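Local coordinates for ABC transporter, substrate binding protein (Mannopine) (Agrobacterium fabrum, PDB 5L9S), which serves as the periplasmic solute-binding protein of an ABC transporter, probably for the opine mannopine, and is captured here open and unliganded, at residues A[19-24]-A[264-269]; A[196-199]-A[203-206]; A[159-164]-A[171-176]; A[60-65]-A[72-77]. All coordinates share one frame; numbering follows the deposited sequence.

Contact 1 of 4, residues A[19-24]-A[264-269]; sequences REAWFE and QAKACE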
# COMPACT_ATOMS: atom_id res chain seq x y z
N ARG A 19 6.16 -5.21 -16.81
CA ARG A 19 6.75 -5.35 -18.15
C ARG A 19 5.67 -5.58 -19.20
O ARG A 19 5.69 -4.96 -20.26
CB ARG A 19 7.76 -6.50 -18.15
CG ARG A 19 8.79 -6.43 -19.27
CD ARG A 19 9.73 -7.63 -19.24
NE ARG A 19 10.40 -7.79 -17.94
CZ ARG A 19 11.53 -7.19 -17.58
NH1 ARG A 19 12.15 -6.36 -18.42
NH2 ARG A 19 12.05 -7.41 -16.38
N GLU A 20 4.72 -6.48 -18.88
CA GLU A 20 3.62 -6.88 -19.76
C GLU A 20 2.57 -5.78 -19.92
O GLU A 20 2.07 -5.58 -21.02
CB GLU A 20 2.95 -8.15 -19.21
CG GLU A 20 3.83 -9.39 -19.21
CD GLU A 20 3.35 -10.59 -18.41
OE1 GLU A 20 2.31 -10.48 -17.71
OE2 GLU A 20 4.03 -11.64 -18.47
N ALA A 21 2.23 -5.08 -18.82
CA ALA A 21 1.17 -4.08 -18.82
C ALA A 21 1.62 -2.64 -19.06
O ALA A 21 0.83 -1.84 -19.55
CB ALA A 21 0.40 -4.16 -17.52
N TRP A 22 2.89 -2.31 -18.72
CA TRP A 22 3.38 -0.95 -18.76
C TRP A 22 4.62 -0.71 -19.63
O TRP A 22 4.59 0.19 -20.46
CB TRP A 22 3.61 -0.50 -17.30
CG TRP A 22 4.11 0.89 -17.06
CD1 TRP A 22 4.01 1.96 -17.89
CD2 TRP A 22 4.72 1.36 -15.86
NE1 TRP A 22 4.56 3.07 -17.29
CE2 TRP A 22 4.99 2.73 -16.04
CE3 TRP A 22 5.06 0.76 -14.63
CZ2 TRP A 22 5.60 3.51 -15.05
CZ3 TRP A 22 5.72 1.52 -13.68
CH2 TRP A 22 5.95 2.88 -13.88
N PHE A 23 5.69 -1.49 -19.44
CA PHE A 23 6.96 -1.26 -20.16
C PHE A 23 6.92 -1.63 -21.62
O PHE A 23 7.26 -0.78 -22.44
CB PHE A 23 8.14 -1.93 -19.44
CG PHE A 23 8.23 -1.54 -17.98
CD1 PHE A 23 7.82 -0.28 -17.54
CD2 PHE A 23 8.76 -2.43 -17.04
CE1 PHE A 23 7.91 0.07 -16.19
CE2 PHE A 23 8.84 -2.07 -15.69
CZ PHE A 23 8.40 -0.83 -15.27
N GLU A 24 6.54 -2.88 -21.97
CA GLU A 24 6.46 -3.29 -23.37
C GLU A 24 5.45 -2.42 -24.14
O GLU A 24 5.89 -1.86 -25.16
CB GLU A 24 6.23 -4.80 -23.54
CG GLU A 24 7.51 -5.59 -23.36
CD GLU A 24 7.41 -7.09 -23.10
OE1 GLU A 24 6.28 -7.61 -22.98
OE2 GLU A 24 8.47 -7.74 -23.00
N GLN A 264 -3.00 0.06 -16.20
CA GLN A 264 -3.22 -0.03 -14.75
C GLN A 264 -4.08 -1.22 -14.36
O GLN A 264 -3.71 -1.92 -13.43
CB GLN A 264 -3.86 1.25 -14.20
CG GLN A 264 -3.06 2.53 -14.43
CD GLN A 264 -3.78 3.69 -13.83
OE1 GLN A 264 -3.79 4.82 -14.35
NE2 GLN A 264 -4.51 3.41 -12.79
N ALA A 265 -5.21 -1.46 -15.07
CA ALA A 265 -6.15 -2.56 -14.81
C ALA A 265 -5.49 -3.92 -15.09
O ALA A 265 -5.70 -4.86 -14.31
CB ALA A 265 -7.38 -2.39 -15.67
N LYS A 266 -4.70 -4.03 -16.18
CA LYS A 266 -4.01 -5.27 -16.52
C LYS A 266 -2.98 -5.61 -15.42
O LYS A 266 -3.00 -6.73 -14.90
CB LYS A 266 -3.35 -5.15 -17.91
CG LYS A 266 -2.70 -6.43 -18.40
CD LYS A 266 -1.94 -6.22 -19.69
CE LYS A 266 -0.92 -7.32 -19.97
NZ LYS A 266 -1.53 -8.68 -20.02
N ALA A 267 -2.13 -4.63 -15.04
CA ALA A 267 -1.13 -4.80 -13.98
C ALA A 267 -1.79 -5.11 -12.62
O ALA A 267 -1.31 -5.99 -11.89
CB ALA A 267 -0.23 -3.58 -13.89
N CYS A 268 -2.91 -4.46 -12.29
CA CYS A 268 -3.58 -4.70 -11.01
C CYS A 268 -4.47 -5.96 -10.99
O CYS A 268 -4.75 -6.45 -9.90
CB CYS A 268 -4.31 -3.46 -10.51
SG CYS A 268 -3.17 -2.16 -9.93
N GLU A 269 -4.82 -6.53 -12.16
CA GLU A 269 -5.54 -7.82 -12.22
C GLU A 269 -4.52 -8.90 -11.79
O GLU A 269 -4.81 -9.72 -10.93
CB GLU A 269 -6.05 -8.14 -13.64
CG GLU A 269 -7.47 -7.67 -13.96
CD GLU A 269 -7.73 -7.40 -15.43
OE1 GLU A 269 -7.21 -8.17 -16.28
OE2 GLU A 269 -8.44 -6.41 -15.74

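Contact 2 of 4, residues A[196-199]-A[203-206]; sequences VQAF and EYRV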
# COMPACT_ATOMS: atom_id res chain seq x y z
N VAL A 196 -1.27 -16.39 7.31
CA VAL A 196 -1.88 -17.37 6.42
C VAL A 196 -1.85 -18.74 7.11
O VAL A 196 -2.87 -19.43 7.13
CB VAL A 196 -1.18 -17.30 5.03
CG1 VAL A 196 -1.23 -18.61 4.28
CG2 VAL A 196 -1.76 -16.20 4.18
N GLN A 197 -0.69 -19.13 7.71
CA GLN A 197 -0.53 -20.40 8.43
C GLN A 197 -1.49 -20.41 9.64
O GLN A 197 -2.21 -21.38 9.85
CB GLN A 197 0.91 -20.61 8.94
CG GLN A 197 2.07 -20.59 7.92
CD GLN A 197 2.16 -21.70 6.90
OE1 GLN A 197 2.75 -21.52 5.81
NE2 GLN A 197 1.65 -22.90 7.22
N ALA A 198 -1.49 -19.32 10.42
CA ALA A 198 -2.30 -19.15 11.62
C ALA A 198 -3.79 -19.29 11.31
O ALA A 198 -4.51 -19.87 12.11
CB ALA A 198 -2.01 -17.80 12.26
N PHE A 199 -4.23 -18.78 10.15
CA PHE A 199 -5.62 -18.92 9.75
C PHE A 199 -5.93 -20.37 9.36
O PHE A 199 -6.97 -20.89 9.78
CB PHE A 199 -5.98 -17.93 8.63
CG PHE A 199 -7.48 -17.84 8.42
CD1 PHE A 199 -8.15 -18.73 7.56
CD2 PHE A 199 -8.23 -16.87 9.08
CE1 PHE A 199 -9.53 -18.66 7.39
CE2 PHE A 199 -9.62 -16.79 8.90
CZ PHE A 199 -10.25 -17.69 8.06
N GLU A 203 -5.78 -20.55 14.37
CA GLU A 203 -5.13 -19.90 15.52
C GLU A 203 -5.79 -18.54 15.85
O GLU A 203 -5.58 -17.99 16.94
CB GLU A 203 -3.61 -19.76 15.31
CG GLU A 203 -2.84 -21.07 15.35
CD GLU A 203 -1.36 -20.99 14.99
OE1 GLU A 203 -0.88 -21.85 14.21
OE2 GLU A 203 -0.68 -20.06 15.48
N TYR A 204 -6.59 -18.02 14.91
CA TYR A 204 -7.37 -16.78 15.05
C TYR A 204 -8.58 -16.83 14.15
O TYR A 204 -8.57 -17.52 13.09
CB TYR A 204 -6.54 -15.49 14.81
CG TYR A 204 -6.17 -15.23 13.37
CD1 TYR A 204 -6.98 -14.45 12.54
CD2 TYR A 204 -4.97 -15.70 12.85
CE1 TYR A 204 -6.61 -14.18 11.23
CE2 TYR A 204 -4.60 -15.45 11.54
CZ TYR A 204 -5.40 -14.66 10.73
OH TYR A 204 -5.00 -14.40 9.45
N ARG A 205 -9.61 -16.08 14.58
CA ARG A 205 -10.90 -15.96 13.91
C ARG A 205 -11.21 -14.52 13.44
O ARG A 205 -12.07 -14.34 12.57
CB ARG A 205 -12.03 -16.52 14.80
CG ARG A 205 -11.93 -18.03 15.04
CD ARG A 205 -13.20 -18.60 15.63
NE ARG A 205 -14.21 -18.86 14.59
CZ ARG A 205 -14.60 -20.07 14.21
NH1 ARG A 205 -14.08 -21.16 14.77
NH2 ARG A 205 -15.52 -20.21 13.26
N VAL A 206 -10.54 -13.50 14.02
CA VAL A 206 -10.69 -12.09 13.66
C VAL A 206 -9.31 -11.44 13.64
O VAL A 206 -8.61 -11.50 14.64
CB VAL A 206 -11.64 -11.33 14.62
CG1 VAL A 206 -11.83 -9.89 14.15
CG2 VAL A 206 -12.98 -12.03 14.75

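Contact 3 of 4, residues A[159-164]-A[171-176]; sequences DGVPRE and VDRAFR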
# COMPACT_ATOMS: atom_id res chain seq x y z
N ASP A 159 -12.36 2.80 18.91
CA ASP A 159 -12.69 3.67 20.05
C ASP A 159 -13.64 4.84 19.67
O ASP A 159 -13.92 5.68 20.51
CB ASP A 159 -11.40 4.19 20.73
CG ASP A 159 -11.55 4.50 22.22
OD1 ASP A 159 -12.41 3.87 22.89
OD2 ASP A 159 -10.77 5.34 22.72
N GLY A 160 -14.11 4.88 18.42
CA GLY A 160 -15.07 5.86 17.95
C GLY A 160 -14.55 7.13 17.31
O GLY A 160 -15.33 8.05 17.07
N VAL A 161 -13.25 7.19 16.99
CA VAL A 161 -12.66 8.35 16.31
C VAL A 161 -13.09 8.27 14.81
O VAL A 161 -12.84 7.25 14.16
CB VAL A 161 -11.11 8.43 16.48
CG1 VAL A 161 -10.52 9.58 15.67
CG2 VAL A 161 -10.71 8.54 17.94
N PRO A 162 -13.75 9.32 14.27
CA PRO A 162 -14.12 9.29 12.84
C PRO A 162 -12.88 9.41 11.98
O PRO A 162 -11.92 10.06 12.40
CB PRO A 162 -15.04 10.51 12.68
CG PRO A 162 -14.64 11.44 13.77
CD PRO A 162 -14.14 10.60 14.91
N ARG A 163 -12.88 8.77 10.79
CA ARG A 163 -11.71 8.73 9.90
C ARG A 163 -11.16 10.11 9.48
O ARG A 163 -9.95 10.26 9.33
CB ARG A 163 -11.93 7.84 8.66
CG ARG A 163 -13.31 7.85 8.01
CD ARG A 163 -13.21 7.34 6.58
NE ARG A 163 -13.88 8.25 5.66
CZ ARG A 163 -13.53 8.47 4.40
NH1 ARG A 163 -14.21 9.34 3.66
NH2 ARG A 163 -12.51 7.82 3.87
N GLU A 164 -12.04 11.11 9.36
CA GLU A 164 -11.67 12.49 9.00
C GLU A 164 -10.88 13.19 10.13
O GLU A 164 -10.08 14.08 9.86
CB GLU A 164 -12.93 13.31 8.65
CG GLU A 164 -13.84 12.66 7.60
CD GLU A 164 -14.80 11.59 8.09
OE1 GLU A 164 -15.08 10.66 7.31
OE2 GLU A 164 -15.26 11.67 9.26
N VAL A 171 -1.87 8.73 20.29
CA VAL A 171 -1.06 7.55 20.64
C VAL A 171 -1.36 7.01 22.05
O VAL A 171 -1.37 5.79 22.25
CB VAL A 171 0.45 7.83 20.42
CG1 VAL A 171 1.31 6.60 20.71
CG2 VAL A 171 0.69 8.30 18.99
N ASP A 172 -1.62 7.92 23.01
CA ASP A 172 -1.95 7.54 24.38
C ASP A 172 -3.27 6.79 24.44
O ASP A 172 -3.35 5.74 25.09
CB ASP A 172 -1.96 8.78 25.30
CG ASP A 172 -0.58 9.33 25.56
OD1 ASP A 172 0.34 8.53 25.84
OD2 ASP A 172 -0.41 10.58 25.52
N ARG A 173 -4.29 7.28 23.71
CA ARG A 173 -5.62 6.67 23.62
C ARG A 173 -5.55 5.34 22.87
O ARG A 173 -6.12 4.36 23.35
CB ARG A 173 -6.58 7.65 22.93
CG ARG A 173 -8.04 7.26 22.94
CD ARG A 173 -8.83 8.36 22.27
NE ARG A 173 -10.15 7.90 21.86
CZ ARG A 173 -11.09 8.68 21.34
NH1 ARG A 173 -10.86 9.97 21.12
NH2 ARG A 173 -12.26 8.17 20.99
N ALA A 174 -4.84 5.30 21.72
CA ALA A 174 -4.67 4.10 20.90
C ALA A 174 -4.10 2.91 21.71
O ALA A 174 -4.61 1.79 21.58
CB ALA A 174 -3.79 4.40 19.71
N PHE A 175 -3.10 3.18 22.59
CA PHE A 175 -2.50 2.16 23.46
C PHE A 175 -3.43 1.72 24.58
O PHE A 175 -3.41 0.55 24.94
CB PHE A 175 -1.16 2.62 24.02
CG PHE A 175 0.01 2.36 23.10
CD1 PHE A 175 0.43 1.06 22.84
CD2 PHE A 175 0.69 3.41 22.50
CE1 PHE A 175 1.52 0.82 22.00
CE2 PHE A 175 1.78 3.17 21.67
CZ PHE A 175 2.20 1.88 21.44
N ARG A 176 -4.26 2.67 25.10
CA ARG A 176 -5.27 2.44 26.14
C ARG A 176 -6.30 1.43 25.58
O ARG A 176 -6.64 0.46 26.25
CB ARG A 176 -5.96 3.77 26.49
CG ARG A 176 -5.99 4.18 27.95
CD ARG A 176 -6.70 5.54 28.06
NE ARG A 176 -5.76 6.60 27.76
CZ ARG A 176 -6.01 7.74 27.12
NH1 ARG A 176 -7.23 8.01 26.66
NH2 ARG A 176 -5.04 8.62 26.93

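Contact 4 of 4, residues A[60-65]-A[72-77]; sequences DLYLDG and DAHFAI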
# COMPACT_ATOMS: atom_id res chain seq x y z
N ASP A 60 16.90 6.39 -13.55
CA ASP A 60 15.98 7.49 -13.82
C ASP A 60 14.80 7.46 -12.85
O ASP A 60 14.36 8.50 -12.36
CB ASP A 60 15.45 7.39 -15.26
CG ASP A 60 16.50 7.54 -16.34
OD1 ASP A 60 17.01 8.65 -16.50
OD2 ASP A 60 16.76 6.55 -17.05
N LEU A 61 14.25 6.24 -12.63
CA LEU A 61 13.08 6.01 -11.79
C LEU A 61 13.28 4.82 -10.89
O LEU A 61 14.03 3.91 -11.22
CB LEU A 61 11.83 5.75 -12.66
CG LEU A 61 11.34 6.83 -13.61
CD1 LEU A 61 10.39 6.26 -14.63
CD2 LEU A 61 10.69 7.98 -12.88
N TYR A 62 12.58 4.81 -9.75
CA TYR A 62 12.52 3.69 -8.82
C TYR A 62 11.19 3.67 -8.07
O TYR A 62 10.55 4.72 -7.94
CB TYR A 62 13.74 3.60 -7.87
CG TYR A 62 13.77 4.59 -6.73
CD1 TYR A 62 14.22 5.90 -6.92
CD2 TYR A 62 13.41 4.21 -5.44
CE1 TYR A 62 14.28 6.81 -5.86
CE2 TYR A 62 13.45 5.12 -4.38
CZ TYR A 62 13.90 6.42 -4.59
OH TYR A 62 13.95 7.32 -3.56
N LEU A 63 10.75 2.48 -7.65
CA LEU A 63 9.52 2.37 -6.87
C LEU A 63 9.85 2.30 -5.39
O LEU A 63 10.84 1.70 -5.00
CB LEU A 63 8.69 1.13 -7.28
CG LEU A 63 8.29 0.98 -8.75
CD1 LEU A 63 7.66 -0.37 -8.99
CD2 LEU A 63 7.31 2.07 -9.18
N ASP A 64 9.00 2.88 -4.55
CA ASP A 64 9.11 2.82 -3.09
C ASP A 64 7.76 3.08 -2.46
O ASP A 64 6.92 3.73 -3.08
CB ASP A 64 10.17 3.81 -2.54
CG ASP A 64 10.88 3.34 -1.27
OD1 ASP A 64 10.37 2.40 -0.60
OD2 ASP A 64 11.96 3.90 -0.96
N GLY A 65 7.56 2.62 -1.22
CA GLY A 65 6.33 2.84 -0.47
C GLY A 65 6.00 4.31 -0.35
O GLY A 65 6.91 5.14 -0.28
N ASP A 72 11.73 13.24 4.34
CA ASP A 72 12.67 14.28 3.93
C ASP A 72 13.84 13.61 3.20
O ASP A 72 14.33 14.16 2.21
CB ASP A 72 13.18 15.08 5.14
CG ASP A 72 12.10 15.79 5.93
OD1 ASP A 72 11.37 15.10 6.68
OD2 ASP A 72 11.99 17.03 5.81
N ALA A 73 14.25 12.41 3.68
CA ALA A 73 15.32 11.59 3.09
C ALA A 73 15.05 11.32 1.59
O ALA A 73 15.95 11.50 0.76
CB ALA A 73 15.45 10.28 3.86
N HIS A 74 13.80 10.95 1.25
CA HIS A 74 13.32 10.70 -0.10
C HIS A 74 13.40 11.98 -0.94
O HIS A 74 13.91 11.92 -2.05
CB HIS A 74 11.87 10.19 -0.07
CG HIS A 74 11.33 9.78 -1.40
ND1 HIS A 74 11.62 8.54 -1.95
CD2 HIS A 74 10.54 10.47 -2.26
CE1 HIS A 74 11.00 8.51 -3.12
NE2 HIS A 74 10.34 9.64 -3.35
N PHE A 75 12.94 13.12 -0.40
CA PHE A 75 12.97 14.41 -1.11
C PHE A 75 14.39 14.93 -1.39
O PHE A 75 14.58 15.75 -2.30
CB PHE A 75 12.17 15.47 -0.35
CG PHE A 75 10.75 15.13 0.06
CD1 PHE A 75 9.95 14.34 -0.76
CD2 PHE A 75 10.20 15.66 1.22
CE1 PHE A 75 8.63 14.06 -0.41
CE2 PHE A 75 8.87 15.39 1.56
CZ PHE A 75 8.10 14.60 0.75
N ALA A 76 15.38 14.45 -0.61
CA ALA A 76 16.78 14.84 -0.77
C ALA A 76 17.44 14.15 -1.95
O ALA A 76 18.37 14.72 -2.52
CB ALA A 76 17.55 14.52 0.51
N ILE A 77 16.99 12.93 -2.31
CA ILE A 77 17.55 12.10 -3.38
C ILE A 77 16.64 12.03 -4.63
O ILE A 77 17.01 11.43 -5.63
CB ILE A 77 17.94 10.68 -2.86
CG1 ILE A 77 16.72 9.92 -2.27
CG2 ILE A 77 19.06 10.78 -1.84
CD1 ILE A 77 16.92 8.41 -1.99

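Contact 1 of 4, residues A[19-24]-A[264-269]
Ala21 presses its methyl group against the turn of helix that carries Lys266 and Ala267, and these three residues, with Glu20 at the margin, make the whole contact. The CB of Ala21 lies 3.6 Å from the backbone N of Ala267 and 3.7 Å from the CB of Ala267, methyl against methyl. Such small side chains suit the place, because the axes of the two segments come within 8.4 Å of each other and the backbones meet most closely here, with the CA of Ala21 5.4 Å from the CA of Ala267. The two segments run roughly antiparallel, at 146°. Both belong to the same lobe of a two-lobed periplasmic binding protein of the type II class. Segment 19-24 lies on the long first helix, 12-30, and segment 264-269 on helix 261-271, near whose end Cys268 forms a disulfide with Cys273. Helix 247-258 backs the pair: its Trp257 touches Ala267 and also meets the ring of Trp22.

Lys266 closes the solvent side, a margin well fitted by a long chain with a charged end. With CG anti to the backbone N (chi1 -176°), its aliphatic stem reaches across to the first helix and its methylenes lie against Ala21, whose CB is 3.8 Å from Lys266 CD. The CE methylene goes on to touch the carbonyl of Glu20, 3.6 Å from its O. A bend at the last torsion then turns the ammonium group aside. Although the opposite charges may still attract weakly, Lys266 NZ stays 4.8 Å from Glu20 OE1, too far for a salt bridge.

Contact 2 of 4, residues A[196-199]-A[203-206]
Glu203 and Ala198 join the end of helix 192-200 to the loop that leads into strand 206-210, a tight helix-to-strand turn in an alpha/beta lobe. The amide N of Glu203 gives a nearly straight hydrogen bond, 2.7 Å, to the carbonyl O of Ala198, five residues back, and so ties the departing chain to the last turn. The side chain of Glu203 then runs back beside Ala198, its CB 4.0 Å from the CB of Ala198, while its carboxylate remains at the exposed margin.

Tyr204 turns inward. Its CG sits between the backbone N and the carbonyl carbon (chi1 72°), which sends the ring against the last turn of the helix. Ala198 CB meets one edge of this ring, 3.6 Å from Tyr204 CE2. Phe199 points its own edge toward the tyrosine face in an offset edge-to-face pair, planes 70° apart and centroids 5.7 Å apart. A tyrosine serves well here: the buried ring packs on Val187, and the hydroxyl finds a polar partner in the carbonyl of Ser195. Past Arg205, whose backbone bonds to Lys116 and Ala139, the chain enters the sheet, and the backbone N of Val206 lies in the plane of the Tyr204 ring, 4.0 Å from its CD1.

Contact 3 of 4, residues A[159-164]-A[171-176]
Arg173 reaches Asp159 because its chain is fully stretched: CG stands anti to the backbone N (chi1 -171°) and the extension continues through to NE, carrying the guanidinium off helix 171-181 toward the preceding loop. Asp159 turns its CG anti to its own N as well (chi1 -152°), which brings the carboxylate to meet it. The grip is side-on. NE of Arg173 bonds to OD2 of Asp159 at 2.8 Å in a salt bridge, and NH2 of Arg173 bonds to the backbone O of Asp159 at 3.0 Å. Both acceptors lie close to the guanidinium plane, yet neither oxygen is approached within its own plane: the carboxylate is turned 79° from the guanidinium and OD2 is met from above. The NE bond is the straighter of the two.

Val161 lies over one face of the guanidinium, its CG2 3.4 Å from Arg173 CZ. A branched apolar residue is apt here, since a methyl can cover the flat, poorly hydrated face while the edge keeps its bonds. Between these two partners the chain passes Gly160, where helix 149-158 ends in a Schellman motif. It has a positive phi at which a side chain would crowd the carbonyl O of Asp159, so glycine suits the place, and it turns the chain so that Asp159 and Val161 both face the arginine.

The contact thus staples the exit of one helix to the first turn of the next, at the surface. Because the bridging charge also binds a carbonyl at a helix C-terminus, where the dipole is negative, the guanidinium is probably stabilised by more than its carboxylate partner.

Contact 4 of 4, residues A[60-65]-A[72-77]
The hydroxyl oxygen of Tyr62 is the meeting point of this contact, with His74 and Ile77 both closing on it from segment 72-77. His74 ND1 lies 3.1 Å from Tyr62 OH, and His74 CE1 is almost as near. The two side chains reach for each other from opposite directions, with their ring planes oblique at 55°. The imidazole, its CG anti to the backbone N (chi1 -174°), is held from its far nitrogen, since NE2 hydrogen-bonds to the carbonyl of Gly102.

Ile77 brings a methyl to the same hydroxyl, with CD1 3.5 Å from Tyr62 OH. A tyrosine is long enough to reach segment 72-77, whose backbone stays well back, the CA of Tyr62 being 11.2 Å from the CA of Ile77. Asp64, two residues on, places OD2 in the plane of the Tyr62 ring at its edge, while Arg45 and the amide N of Gly65 bind its OD1.

This is plain packing in the alpha/beta fold of a type II binding-protein lobe: strand 61-65, paired in parallel with strand 4-9 and antiparallel with strand 224-240, meets the short helix that follows it. Ala239 touches both Tyr62 and His74. Helix 41-53 adds Val48, which meets Tyr62 and Ile77 alike.

In the fold
Contacts 1 and 4 belong to one lobe, contacts 2 and 3 to the other. Contact 4 is buried and joins the central sheet to a helix through aromatic and polar groups; contact 2 is buried as well, but pairs rings beside a helix end. Contact 1 is half buried, an alanine interface edged by charged chains, and contact 3 lies at the surface, where a salt bridge does the work. Contacts 2, 3 and 4 are local, whereas contact 1 joins segments 240 residues apart. Helix 247-258 links the neighbours: it backs contact 1 and touches strand 61-65 of contact 4, the nearest atoms of the two contacts being about 5 Å apart.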